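Local coordinates for uncharacterized protein (Bacteroides eggerthii, PDB 4FTD) that is of unknown function but joins a six-bladed beta-propeller to an immunoglobulin-like domain and may take part in carbohydrate metabolism, at residues G184-G188 / T189-N193; S206-G210 / K211-F215; N232-V235 / G236-P239; F263-A267 / A268-L272. One frame throughout, in Å; residues are numbered along the deposited sequence.

Contact 1 of 4, residues G184-G188 / T189-N193; sequences GVKGG and TYDYN
The carboxylate of Asp-191 is gripped through both oxygens by the chain that precedes it. Its OD2 takes a salt bridge from Lys-186 NZ at 2.6 Å, received on the syn lone pair. Its OD1 accepts a weak bond from Gly-187 N at 3.3 Å. The setting is the loop that enters the first strand, 190-198, of one four-stranded propeller blade, just where the chain turns a corner at Asp-191. The ammonium arrives because the lysine chain folds back: CG lies beside the backbone N (chi1 -85°) and a second bend at chi2 (-85°) swings CD, CE and NZ over to the aspartate, although the CB of Lys-186 starts out in the other direction. The carboxylate thus ties the lysine end and the Gly-187 N-H into one turn, an arrangement that probably fixes its rotation. Two main-chain oxygens are joined by one water, which donates to Gly-187 O at 2.7 Å and to Asp-191 O at 2.8 Å. Gly-187 and Gly-188 both have positive phi, backbone angles that glycine readily adopts. Thr-189 and Tyr-190 both face Leu-207 of the neighbouring strand, which makes a classic beta bulge at the strand entry. On the buried side, Val-185, the centre of an inverse gamma turn, crosses Tyr-192 at about a right angle, and its CG1 meets the edge of that ring, in plane, 3.6 Å from CD2.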
ATOM      1  N   GLY A 184      27.017 -17.032  16.435  1.00 53.37           N
ATOM      2  CA  GLY A 184      28.026 -16.183  15.756  1.00 46.00           C
ATOM      3  C   GLY A 184      27.551 -14.860  15.205  1.00 45.63           C
ATOM      4  O   GLY A 184      28.331 -14.160  14.561  1.00 51.12           O
ATOM      5  N   VAL A 185      26.284 -14.488  15.448  1.00 39.82           N
ATOM      6  CA  VAL A 185      25.761 -13.228  14.995  1.00 37.66           C
ATOM      7  C   VAL A 185      26.102 -12.208  16.111  1.00 44.68           C
ATOM      8  O   VAL A 185      25.278 -11.892  16.989  1.00 45.86           O
ATOM      9  CB  VAL A 185      24.257 -13.314  14.655  1.00 40.53           C
ATOM     10  CG1 VAL A 185      23.707 -11.932  14.264  1.00 40.93           C
ATOM     11  CG2 VAL A 185      24.053 -14.331  13.546  1.00 42.13           C
ATOM     12  N   LYS A 186      27.315 -11.684  15.996  1.00 38.92           N
ATOM     13  CA  LYS A 186      28.010 -10.840  16.976  1.00 41.48           C
ATOM     14  C   LYS A 186      28.965  -9.871  16.290  1.00 37.53           C
ATOM     15  O   LYS A 186      29.625 -10.227  15.317  1.00 42.04           O
ATOM     16  CB  LYS A 186      28.829 -11.728  17.926  1.00 48.18           C
ATOM     17  CG  LYS A 186      28.021 -12.272  19.088  1.00 67.52           C
ATOM     18  CD  LYS A 186      28.019 -11.232  20.196  1.00 86.39           C
ATOM     19  CE  LYS A 186      26.886 -11.363  21.206  1.00 84.39           C
ATOM     20  NZ  LYS A 186      26.686 -10.001  21.812  1.00 55.94           N
ATOM     21  N   GLY A 187      29.106  -8.679  16.865  1.00 41.41           N
ATOM     22  CA  GLY A 187      29.957  -7.639  16.284  1.00 41.72           C
ATOM     23  C   GLY A 187      29.179  -6.366  15.951  1.00 40.29           C
ATOM     24  O   GLY A 187      28.143  -6.408  15.265  1.00 41.83           O
ATOM     25  N   GLY A 188      29.746  -5.233  16.345  1.00 39.49           N
ATOM     26  CA  GLY A 188      29.116  -3.959  16.169  1.00 41.90           C
ATOM     27  C   GLY A 188      28.647  -3.466  17.519  1.00 37.73           C
ATOM     28  O   GLY A 188      28.641  -4.196  18.472  1.00 39.32           O
ATOM     29  N   THR A 189      28.342  -2.179  17.611  1.00 35.76           N
ATOM     30  CA  THR A 189      27.734  -1.593  18.812  1.00 38.69           C
ATOM     31  C   THR A 189      26.418  -2.284  19.180  1.00 41.19           C
ATOM     32  O   THR A 189      26.148  -2.539  20.365  1.00 38.98           O
ATOM     33  CB  THR A 189      27.557  -0.073  18.604  1.00 39.64           C
ATOM     34  OG1 THR A 189      28.836   0.456  18.265  1.00 39.72           O
ATOM     35  CG2 THR A 189      26.986   0.627  19.866  1.00 43.34           C
ATOM     36  N   TYR A 190      25.592  -2.601  18.185  1.00 36.69           N
ATOM     37  CA  TYR A 190      24.487  -3.549  18.372  1.00 37.60           C
ATOM     38  C   TYR A 190      24.745  -4.697  17.444  1.00 41.46           C
ATOM     39  O   TYR A 190      25.194  -4.522  16.295  1.00 33.73           O
ATOM     40  CB  TYR A 190      23.074  -3.011  18.067  1.00 37.84           C
ATOM     41  CG  TYR A 190      22.634  -1.709  18.736  1.00 35.30           C
ATOM     42  CD1 TYR A 190      23.201  -1.242  19.895  1.00 42.91           C
ATOM     43  CD2 TYR A 190      21.521  -0.990  18.221  1.00 41.48           C
ATOM     44  CE1 TYR A 190      22.766  -0.055  20.497  1.00 46.74           C
ATOM     45  CE2 TYR A 190      21.079   0.194  18.821  1.00 48.74           C
ATOM     46  CZ  TYR A 190      21.711   0.659  19.969  1.00 54.80           C
ATOM     47  OH  TYR A 190      21.324   1.855  20.582  1.00 61.50           O
ATOM     48  N   ASP A 191      24.484  -5.895  17.914  1.00 33.92           N
ATOM     49  CA  ASP A 191      24.699  -7.084  17.072  1.00 37.58           C
ATOM     50  C   ASP A 191      23.782  -7.085  15.832  1.00 36.29           C
ATOM     51  O   ASP A 191      24.087  -7.669  14.833  1.00 36.00           O
ATOM     52  CB  ASP A 191      24.383  -8.322  17.868  1.00 35.71           C
ATOM     53  CG  ASP A 191      25.402  -8.606  18.990  1.00 42.87           C
ATOM     54  OD1 ASP A 191      26.553  -8.157  18.927  1.00 45.95           O
ATOM     55  OD2 ASP A 191      24.989  -9.314  19.921  1.00 45.90           O
ATOM     56  N   TYR A 192      22.572  -6.573  16.008  1.00 34.96           N
ATOM     57  CA  TYR A 192      21.588  -6.403  14.949  1.00 36.56           C
ATOM     58  C   TYR A 192      20.662  -5.235  15.345  1.00 35.10           C
ATOM     59  O   TYR A 192      20.508  -4.897  16.520  1.00 40.86           O
ATOM     60  CB  TYR A 192      20.830  -7.665  14.613  1.00 34.87           C
ATOM     61  CG  TYR A 192      20.671  -8.579  15.801  1.00 34.35           C
ATOM     62  CD1 TYR A 192      19.710  -8.311  16.763  1.00 35.32           C
ATOM     63  CD2 TYR A 192      21.501  -9.671  15.970  1.00 40.30           C
ATOM     64  CE1 TYR A 192      19.609  -9.090  17.897  1.00 35.72           C
ATOM     65  CE2 TYR A 192      21.387 -10.496  17.112  1.00 37.55           C
ATOM     66  CZ  TYR A 192      20.444 -10.178  18.050  1.00 36.21           C
ATOM     67  OH  TYR A 192      20.267 -10.898  19.160  1.00 42.04           O
ATOM     68  N   ASN A 193      20.060  -4.656  14.326  1.00 34.89           N
ATOM     69  CA  ASN A 193      19.230  -3.481  14.457  1.00 32.39           C
ATOM     70  C   ASN A 193      18.199  -3.414  13.366  1.00 35.99           C
ATOM     71  O   ASN A 193      17.021  -3.525  13.654  1.00 33.54           O
ATOM     72  CB  ASN A 193      20.089  -2.237  14.497  1.00 30.72           C
ATOM     73  CG  ASN A 193      19.319  -0.993  14.972  1.00 39.54           C
ATOM     74  OD1 ASN A 193      18.597  -1.076  15.960  1.00 36.53           O
ATOM     75  ND2 ASN A 193      19.491   0.162  14.296  1.00 33.67           N
TER
HETATM   76  O   HOH W   1      26.726  -8.527  14.457  1.00 33.26           O

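Contact 2 of 4, residues S206-G210 / K211-F215; sequences SLSGG and KVSPF
Ser-208 and Ser-213 both turn their hydroxyls anti to the backbone N (chi1 172° and -179°), and across the loop each reaches the main chain on the other side. Ser-208 OG donates to Ser-213 O at 2.7 Å, tilted 32° from the carbonyl plane. In return, Ser-213 OG accepts a weak bond from Gly-209 N at 3.3 Å, with a second weak one from Thr-189 N outside. The paired exchange links Ser-208 and Ser-213 where their CA atoms are 4.9 Å apart. This loop connects strands 201-207 and 215-220, the second and third of a propeller blade, and its far end is a type I beta turn from Gly-210 to Ser-213, closed by Ser-213 N to Gly-210 O at 3.1 Å. Nearer the strands, Ser-206 OG stands between its own N and carbonyl carbon and donates to Pro-214 O at 3.0 Å; the same hydroxyl is also bonded to Lys-216 N. Phe-215 packs beside these serines: its CB rests on Ser-208 CB at 3.7 Å, while the ring edge, at CE1, comes in plane to within 3.4 Å of Ser-206 O.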
ATOM      1  N   SER A 206      24.020  -5.157  11.533  1.00 34.78           N
ATOM      2  CA  SER A 206      24.445  -4.642  12.819  1.00 33.67           C
ATOM      3  C   SER A 206      24.321  -3.107  12.841  1.00 32.15           C
ATOM      4  O   SER A 206      23.985  -2.486  11.804  1.00 33.93           O
ATOM      5  CB  SER A 206      25.895  -5.081  13.117  1.00 37.49           C
ATOM      6  OG  SER A 206      26.864  -4.407  12.353  1.00 34.26           O
ATOM      7  N   LEU A 207      24.573  -2.537  14.004  1.00 36.94           N
ATOM      8  CA  LEU A 207      24.732  -1.109  14.214  1.00 32.80           C
ATOM      9  C   LEU A 207      26.236  -0.905  14.466  1.00 37.89           C
ATOM     10  O   LEU A 207      26.786  -1.465  15.422  1.00 40.90           O
ATOM     11  CB  LEU A 207      23.903  -0.534  15.380  1.00 35.25           C
ATOM     12  CG  LEU A 207      24.214   0.983  15.551  1.00 42.78           C
ATOM     13  CD1 LEU A 207      23.237   1.694  14.701  1.00 35.93           C
ATOM     14  CD2 LEU A 207      24.063   1.438  16.981  1.00 47.76           C
ATOM     15  N   SER A 208      26.887  -0.155  13.557  1.00 35.38           N
ATOM     16  CA  SER A 208      28.283   0.193  13.667  1.00 34.27           C
ATOM     17  C   SER A 208      28.376   1.576  14.310  1.00 40.91           C
ATOM     18  O   SER A 208      28.030   2.572  13.669  1.00 40.16           O
ATOM     19  CB  SER A 208      28.946   0.258  12.257  1.00 41.70           C
ATOM     20  OG  SER A 208      30.280   0.775  12.311  1.00 38.99           O
ATOM     21  N   GLY A 209      28.901   1.655  15.526  1.00 40.67           N
ATOM     22  CA  GLY A 209      29.022   2.924  16.254  1.00 44.09           C
ATOM     23  C   GLY A 209      30.258   3.781  15.983  1.00 44.76           C
ATOM     24  O   GLY A 209      30.404   4.821  16.582  1.00 55.55           O
ATOM     25  N   GLY A 210      31.152   3.362  15.094  1.00 46.06           N
ATOM     26  CA  GLY A 210      32.331   4.178  14.767  1.00 45.76           C
ATOM     27  C   GLY A 210      33.043   3.488  13.642  1.00 53.95           C
ATOM     28  O   GLY A 210      32.625   2.415  13.223  1.00 50.73           O
ATOM     29  N   LYS A 211      34.157   4.061  13.217  1.00 50.98           N
ATOM     30  CA  LYS A 211      34.939   3.572  12.081  1.00 48.90           C
ATOM     31  C   LYS A 211      35.435   2.154  12.238  1.00 55.40           C
ATOM     32  O   LYS A 211      35.642   1.450  11.247  1.00 57.70           O
ATOM     33  CB  LYS A 211      36.194   4.461  11.841  1.00 55.40           C
ATOM     34  CG  LYS A 211      35.936   5.965  11.615  1.00 62.50           C
ATOM     35  CD  LYS A 211      34.951   6.228  10.480  1.00 65.62           C
ATOM     36  CE  LYS A 211      35.021   7.673  10.008  1.00 65.17           C
ATOM     37  NZ  LYS A 211      34.350   7.793   8.693  1.00 66.34           N
ATOM     38  N   VAL A 212      35.703   1.785  13.484  1.00 47.50           N
ATOM     39  CA  VAL A 212      36.294   0.516  13.839  1.00 52.80           C
ATOM     40  C   VAL A 212      35.226  -0.545  14.220  1.00 45.30           C
ATOM     41  O   VAL A 212      35.509  -1.766  14.233  1.00 49.37           O
ATOM     42  CB  VAL A 212      37.329   0.787  14.974  1.00 62.33           C
ATOM     43  CG1 VAL A 212      36.653   1.469  16.179  1.00 73.73           C
ATOM     44  CG2 VAL A 212      38.031  -0.487  15.338  1.00 58.11           C
ATOM     45  N   SER A 213      33.971  -0.121  14.410  1.00 42.68           N
ATOM     46  CA  SER A 213      32.901  -1.054  14.805  1.00 44.81           C
ATOM     47  C   SER A 213      32.428  -1.896  13.581  1.00 41.36           C
ATOM     48  O   SER A 213      32.005  -1.311  12.594  1.00 43.23           O
ATOM     49  CB  SER A 213      31.755  -0.228  15.361  1.00 43.55           C
ATOM     50  OG  SER A 213      30.702  -1.055  15.774  1.00 39.63           O
ATOM     51  N   PRO A 214      32.458  -3.244  13.669  1.00 46.74           N
ATOM     52  CA  PRO A 214      32.021  -4.053  12.527  1.00 42.63           C
ATOM     53  C   PRO A 214      30.599  -3.715  12.045  1.00 38.10           C
ATOM     54  O   PRO A 214      29.668  -3.595  12.845  1.00 40.50           O
ATOM     55  CB  PRO A 214      32.087  -5.481  13.049  1.00 48.31           C
ATOM     56  CG  PRO A 214      33.112  -5.445  14.157  1.00 52.63           C
ATOM     57  CD  PRO A 214      32.893  -4.102  14.799  1.00 45.76           C
ATOM     58  N   PHE A 215      30.479  -3.492  10.745  1.00 37.23           N
ATOM     59  CA  PHE A 215      29.219  -3.272  10.098  1.00 37.04           C
ATOM     60  C   PHE A 215      28.886  -4.500   9.267  1.00 39.18           C
ATOM     61  O   PHE A 215      29.333  -4.628   8.160  1.00 41.57           O
ATOM     62  CB  PHE A 215      29.260  -1.966   9.302  1.00 33.92           C
ATOM     63  CG  PHE A 215      27.914  -1.516   8.760  1.00 34.68           C
ATOM     64  CD1 PHE A 215      26.746  -1.589   9.525  1.00 36.28           C
ATOM     65  CD2 PHE A 215      27.856  -0.831   7.534  1.00 42.59           C
ATOM     66  CE1 PHE A 215      25.528  -1.145   9.039  1.00 38.73           C
ATOM     67  CE2 PHE A 215      26.633  -0.363   7.052  1.00 43.39           C
ATOM     68  CZ  PHE A 215      25.480  -0.501   7.805  1.00 40.31           C
TER

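Contact 3 of 4, residues N232-V235 / G236-P239; sequences NINV and GNIP
Asn-234 lays its side-chain amide against that of Asn-237, with the two amide planes 30° apart and the CG atoms 3.6 Å from each other. The closest pair is Asn-234 ND2 with Asn-237 ND2 at 3.1 Å; both are donors, so this is contact without a bond between the two amides. What links their oxygens is a water, which donates to Asn-237 OD1 at 2.8 Å and, over a longer 3.3 Å, to Asn-234 OD1. Placement follows from the first torsions: Asn-234 CG is anti to the backbone N (chi1 -172°), whereas Asn-237 CG sits beside its own N (chi1 -65°), and the two chains converge on the same exposed side of the turn. The backbone that carries them is a short 3-10 segment at the end of strand 228-233, the last strand of its propeller blade, where the chain leaves for the next blade. Two successive i to i+3 bonds define it: Asn-237 N to Asn-234 O at 3.1 Å and Ile-238 N to Val-235 O at 3.0 Å. Val-235 O has a second partner, a water that donates to it and also to Ile-238 O. Apolar side chains also meet at this turn. Ile-238 points back across it and its CD1 meets Ile-233 CG2 at 3.6 Å, while Val-289 and Ile-287 of strand 281-291 in the next blade also pack on Ile-238 and Ile-233 respectively. The side chain of Val-235 packs on Phe-215 and His-245.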
ATOM      1  N   ASN A 232      31.075  -7.745   6.083  1.00 35.98           N
ATOM      2  CA  ASN A 232      31.753  -7.272   7.270  1.00 38.11           C
ATOM      3  C   ASN A 232      32.541  -6.022   6.841  1.00 43.77           C
ATOM      4  O   ASN A 232      33.711  -6.081   6.521  1.00 45.56           O
ATOM      5  CB  ASN A 232      32.584  -8.408   7.905  1.00 43.13           C
ATOM      6  CG  ASN A 232      33.084  -8.052   9.285  1.00 47.21           C
ATOM      7  OD1 ASN A 232      33.091  -6.904   9.647  1.00 40.65           O
ATOM      8  ND2 ASN A 232      33.551  -9.026  10.018  1.00 42.33           N
ATOM      9  N   ILE A 233      31.826  -4.905   6.800  1.00 38.89           N
ATOM     10  CA  ILE A 233      32.270  -3.667   6.182  1.00 47.17           C
ATOM     11  C   ILE A 233      33.062  -2.875   7.194  1.00 44.78           C
ATOM     12  O   ILE A 233      32.621  -2.643   8.342  1.00 45.26           O
ATOM     13  CB  ILE A 233      31.063  -2.860   5.653  1.00 43.09           C
ATOM     14  CG1 ILE A 233      30.327  -3.663   4.565  1.00 45.46           C
ATOM     15  CG2 ILE A 233      31.483  -1.470   5.196  1.00 42.99           C
ATOM     16  CD1 ILE A 233      28.931  -3.154   4.267  1.00 41.17           C
ATOM     17  N   ASN A 234      34.293  -2.575   6.795  1.00 45.87           N
ATOM     18  CA  ASN A 234      35.196  -1.721   7.549  1.00 47.59           C
ATOM     19  C   ASN A 234      34.890  -0.303   7.100  1.00 46.25           C
ATOM     20  O   ASN A 234      35.365   0.121   6.056  1.00 45.24           O
ATOM     21  CB  ASN A 234      36.647  -2.056   7.237  1.00 53.07           C
ATOM     22  CG  ASN A 234      37.615  -1.322   8.130  1.00 63.22           C
ATOM     23  OD1 ASN A 234      37.347  -0.220   8.616  1.00 58.64           O
ATOM     24  ND2 ASN A 234      38.749  -1.951   8.378  1.00 68.70           N
ATOM     25  N   VAL A 235      34.138   0.433   7.913  1.00 43.49           N
ATOM     26  CA  VAL A 235      33.683   1.774   7.550  1.00 45.04           C
ATOM     27  C   VAL A 235      34.876   2.726   7.438  1.00 52.93           C
ATOM     28  O   VAL A 235      34.868   3.642   6.610  1.00 46.25           O
ATOM     29  CB  VAL A 235      32.590   2.281   8.530  1.00 43.75           C
ATOM     30  CG1 VAL A 235      32.222   3.753   8.241  1.00 44.90           C
ATOM     31  CG2 VAL A 235      31.346   1.401   8.380  1.00 39.68           C
ATOM     32  N   GLY A 236      35.912   2.460   8.247  1.00 46.57           N
ATOM     33  CA  GLY A 236      37.139   3.231   8.251  1.00 51.46           C
ATOM     34  C   GLY A 236      37.880   3.189   6.912  1.00 50.95           C
ATOM     35  O   GLY A 236      38.642   4.054   6.652  1.00 55.30           O
ATOM     36  N   ASN A 237      37.654   2.160   6.093  1.00 52.55           N
ATOM     37  CA  ASN A 237      38.272   2.033   4.769  1.00 53.64           C
ATOM     38  C   ASN A 237      37.383   2.617   3.660  1.00 55.05           C
ATOM     39  O   ASN A 237      37.656   2.377   2.509  1.00 60.35           O
ATOM     40  CB  ASN A 237      38.535   0.544   4.457  1.00 56.74           C
ATOM     41  CG  ASN A 237      39.557  -0.112   5.393  1.00 68.74           C
ATOM     42  OD1 ASN A 237      40.332   0.560   6.063  1.00 61.67           O
ATOM     43  ND2 ASN A 237      39.574  -1.446   5.405  1.00 65.96           N
ATOM     44  N   ILE A 238      36.294   3.330   3.995  1.00 48.20           N
ATOM     45  CA  ILE A 238      35.423   3.948   2.973  1.00 50.30           C
ATOM     46  C   ILE A 238      35.681   5.466   2.943  1.00 52.05           C
ATOM     47  O   ILE A 238      35.234   6.172   3.829  1.00 51.02           O
ATOM     48  CB  ILE A 238      33.927   3.659   3.198  1.00 54.54           C
ATOM     49  CG1 ILE A 238      33.666   2.136   3.241  1.00 50.60           C
ATOM     50  CG2 ILE A 238      33.090   4.315   2.093  1.00 45.26           C
ATOM     51  CD1 ILE A 238      32.272   1.762   3.711  1.00 46.17           C
ATOM     52  N   PRO A 239      36.396   5.982   1.921  1.00 53.32           N
ATOM     53  CA  PRO A 239      36.585   7.452   1.912  1.00 51.96           C
ATOM     54  C   PRO A 239      35.249   8.220   1.907  1.00 52.10           C
ATOM     55  O   PRO A 239      34.362   7.876   1.148  1.00 52.65           O
ATOM     56  CB  PRO A 239      37.342   7.703   0.588  1.00 57.74           C
ATOM     57  CG  PRO A 239      38.035   6.403   0.318  1.00 56.56           C
ATOM     58  CD  PRO A 239      37.044   5.349   0.762  1.00 55.60           C
TER
HETATM   59  O   HOH W   2      40.309   1.131   8.818  1.00 74.54           O
HETATM   60  O   HOH W   3      35.792   6.311   6.704  1.00 56.70           O

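Contact 4 of 4, residues F263-A267 / A268-L272; sequences FGDNA and ATEFL
A beta hairpin, formed by strands 259-264 and 270-277 at the middle of a propeller blade, is closed by the side chain of Asp-265. Its OD1 takes two backbone N-H groups: Thr-269 N at 2.7 Å, on the syn lone pair, and Glu-270 N at 2.9 Å, from 45° above the carboxylate plane. The other oxygen, OD2, receives Thr-269 OG1 at 2.5 Å, on its syn side. Three bonds therefore hold the carboxylate, and probably fix its rotation. The aspartate CG lies between backbone N and carbonyl carbon (chi1 70°), which turns the group inward over the loop rather than out of it. The same residue anchors the turn through its main chain: Ala-268 N donates to Asp-265 O at 3.0 Å, closing a type I beta turn, and Asp-265 N donates to Glu-270 O at 3.1 Å. Beyond the turn the strands pair antiparallel. First comes the non-hydrogen-bonded pair of Gly-264 and Phe-271, where the ring CD2 of Phe-271 lies 3.4 Å from Gly-264 N. Farther along, Phe-263 and Leu-272 form a hydrogen-bonded pair, with Phe-263 N bonded to Leu-272 O and Leu-272 N to Phe-263 O. Glu-270 curls back so that OE2 is 4.2 Å from Asp-265 OD2; the two like charges would probably be tempered by the bonds each already has, OE2 being held by His-245 NE2 and Gly-242 N. On the opposite sheet face from Phe-271, Phe-263 meets Phe-215 edge-to-face.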
ATOM      1  N   PHE A 263      22.207   2.731   3.548  1.00 39.64           N
ATOM      2  CA  PHE A 263      22.383   2.898   4.988  1.00 36.66           C
ATOM      3  C   PHE A 263      22.764   4.333   5.275  1.00 36.90           C
ATOM      4  O   PHE A 263      23.885   4.758   4.966  1.00 40.29           O
ATOM      5  CB  PHE A 263      23.474   2.011   5.510  1.00 37.35           C
ATOM      6  CG  PHE A 263      23.220   0.528   5.419  1.00 35.17           C
ATOM      7  CD1 PHE A 263      22.354  -0.117   6.279  1.00 36.56           C
ATOM      8  CD2 PHE A 263      23.941  -0.231   4.512  1.00 35.26           C
ATOM      9  CE1 PHE A 263      22.243  -1.505   6.257  1.00 35.21           C
ATOM     10  CE2 PHE A 263      23.862  -1.581   4.484  1.00 40.51           C
ATOM     11  CZ  PHE A 263      23.025  -2.235   5.356  1.00 35.80           C
ATOM     12  N   GLY A 264      21.859   5.098   5.855  1.00 34.62           N
ATOM     13  CA  GLY A 264      22.198   6.511   6.190  1.00 35.84           C
ATOM     14  C   GLY A 264      22.983   6.626   7.486  1.00 36.20           C
ATOM     15  O   GLY A 264      22.694   5.926   8.435  1.00 40.19           O
ATOM     16  N   ASP A 265      23.944   7.528   7.556  1.00 38.34           N
ATOM     17  CA  ASP A 265      24.701   7.707   8.799  1.00 37.91           C
ATOM     18  C   ASP A 265      23.812   8.405   9.826  1.00 40.49           C
ATOM     19  O   ASP A 265      22.809   9.072   9.465  1.00 42.52           O
ATOM     20  CB  ASP A 265      26.076   8.375   8.618  1.00 43.05           C
ATOM     21  CG  ASP A 265      26.030   9.845   8.238  1.00 50.16           C
ATOM     22  OD1 ASP A 265      25.101  10.267   7.559  1.00 51.82           O
ATOM     23  OD2 ASP A 265      26.993  10.586   8.562  1.00 54.14           O
ATOM     24  N   ASN A 266      24.184   8.245  11.098  1.00 38.69           N
ATOM     25  CA  ASN A 266      23.400   8.804  12.182  1.00 42.08           C
ATOM     26  C   ASN A 266      23.311  10.337  12.040  1.00 42.02           C
ATOM     27  O   ASN A 266      22.231  10.895  12.218  1.00 43.83           O
ATOM     28  CB  ASN A 266      23.974   8.414  13.531  1.00 41.61           C
ATOM     29  CG  ASN A 266      23.156   8.967  14.664  1.00 45.01           C
ATOM     30  OD1 ASN A 266      23.401  10.058  15.119  1.00 42.75           O
ATOM     31  ND2 ASN A 266      22.168   8.228  15.091  1.00 40.40           N
ATOM     32  N   ALA A 267      24.405  10.973  11.634  1.00 42.91           N
ATOM     33  CA  ALA A 267      24.458  12.449  11.489  1.00 47.87           C
ATOM     34  C   ALA A 267      23.713  12.962  10.238  1.00 46.35           C
ATOM     35  O   ALA A 267      23.586  14.144  10.045  1.00 47.78           O
ATOM     36  CB  ALA A 267      25.921  12.944  11.534  1.00 40.80           C
ATOM     37  N   ALA A 268      23.258  12.068   9.369  1.00 42.70           N
ATOM     38  CA  ALA A 268      22.536  12.426   8.125  1.00 46.34           C
ATOM     39  C   ALA A 268      23.423  13.264   7.185  1.00 47.51           C
ATOM     40  O   ALA A 268      22.984  14.276   6.630  1.00 55.56           O
ATOM     41  CB  ALA A 268      21.211  13.149   8.440  1.00 46.66           C
ATOM     42  N   THR A 269      24.690  12.873   7.062  1.00 46.31           N
ATOM     43  CA  THR A 269      25.607  13.484   6.084  1.00 48.99           C
ATOM     44  C   THR A 269      25.636  12.673   4.790  1.00 47.56           C
ATOM     45  O   THR A 269      25.947  13.212   3.736  1.00 51.46           O
ATOM     46  CB  THR A 269      27.052  13.630   6.587  1.00 51.18           C
ATOM     47  OG1 THR A 269      27.589  12.329   6.836  1.00 50.66           O
ATOM     48  CG2 THR A 269      27.133  14.531   7.862  1.00 46.95           C
ATOM     49  N   GLU A 270      25.350  11.378   4.855  1.00 44.29           N
ATOM     50  CA  GLU A 270      25.439  10.542   3.670  1.00 43.33           C
ATOM     51  C   GLU A 270      24.650   9.277   3.798  1.00 42.26           C
ATOM     52  O   GLU A 270      24.118   8.978   4.853  1.00 42.61           O
ATOM     53  CB  GLU A 270      26.939  10.188   3.404  1.00 50.25           C
ATOM     54  CG  GLU A 270      27.798   9.709   4.614  1.00 49.03           C
ATOM     55  CD  GLU A 270      27.704   8.212   4.947  1.00 57.99           C
ATOM     56  OE1 GLU A 270      26.934   7.492   4.287  1.00 54.32           O
ATOM     57  OE2 GLU A 270      28.416   7.719   5.877  1.00 55.94           O
ATOM     58  N   PHE A 271      24.611   8.541   2.694  1.00 38.74           N
ATOM     59  CA  PHE A 271      24.196   7.158   2.626  1.00 34.29           C
ATOM     60  C   PHE A 271      25.350   6.348   2.068  1.00 40.96           C
ATOM     61  O   PHE A 271      26.037   6.790   1.171  1.00 47.33           O
ATOM     62  CB  PHE A 271      23.032   6.980   1.661  1.00 39.12           C
ATOM     63  CG  PHE A 271      21.705   7.387   2.207  1.00 42.88           C
ATOM     64  CD1 PHE A 271      21.207   8.641   1.968  1.00 42.13           C
ATOM     65  CD2 PHE A 271      20.948   6.505   2.940  1.00 46.91           C
ATOM     66  CE1 PHE A 271      19.989   9.016   2.464  1.00 39.08           C
ATOM     67  CE2 PHE A 271      19.726   6.873   3.436  1.00 43.83           C
ATOM     68  CZ  PHE A 271      19.241   8.130   3.195  1.00 41.95           C
ATOM     69  N   LEU A 272      25.540   5.157   2.602  1.00 39.06           N
ATOM     70  CA  LEU A 272      26.350   4.106   1.991  1.00 46.59           C
ATOM     71  C   LEU A 272      25.381   3.341   1.109  1.00 43.26           C
ATOM     72  O   LEU A 272      24.374   2.878   1.584  1.00 41.83           O
ATOM     73  CB  LEU A 272      26.929   3.151   3.041  1.00 43.02           C
ATOM     74  CG  LEU A 272      27.881   3.837   4.040  1.00 47.89           C
ATOM     75  CD1 LEU A 272      28.508   2.798   4.972  1.00 40.06           C
ATOM     76  CD2 LEU A 272      28.956   4.691   3.340  1.00 42.77           C
TER

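In the fold
Contacts 1, 2 and 3 follow one blade from its first strand to its last: contact 1 leads into strand 190-198, contact 2 joins 201-207 to 215-220, and contact 3 leaves 228-233. Contact 4 is a hairpin of the next blade and the most buried of the four, whereas the other three are partly buried. Their chemistry differs accordingly: a salt bridge and bridging water at contact 1, serine hydroxyls at contact 2, water-linked amides at contact 3, and a carboxylate holding N-H groups at contact 4. Backbone bonds tie contact 2 to contacts 1 and 3, while contact 4 meets contacts 2 and 3 through packing of Phe-215, Phe-263, Leu-272 and Ile-238.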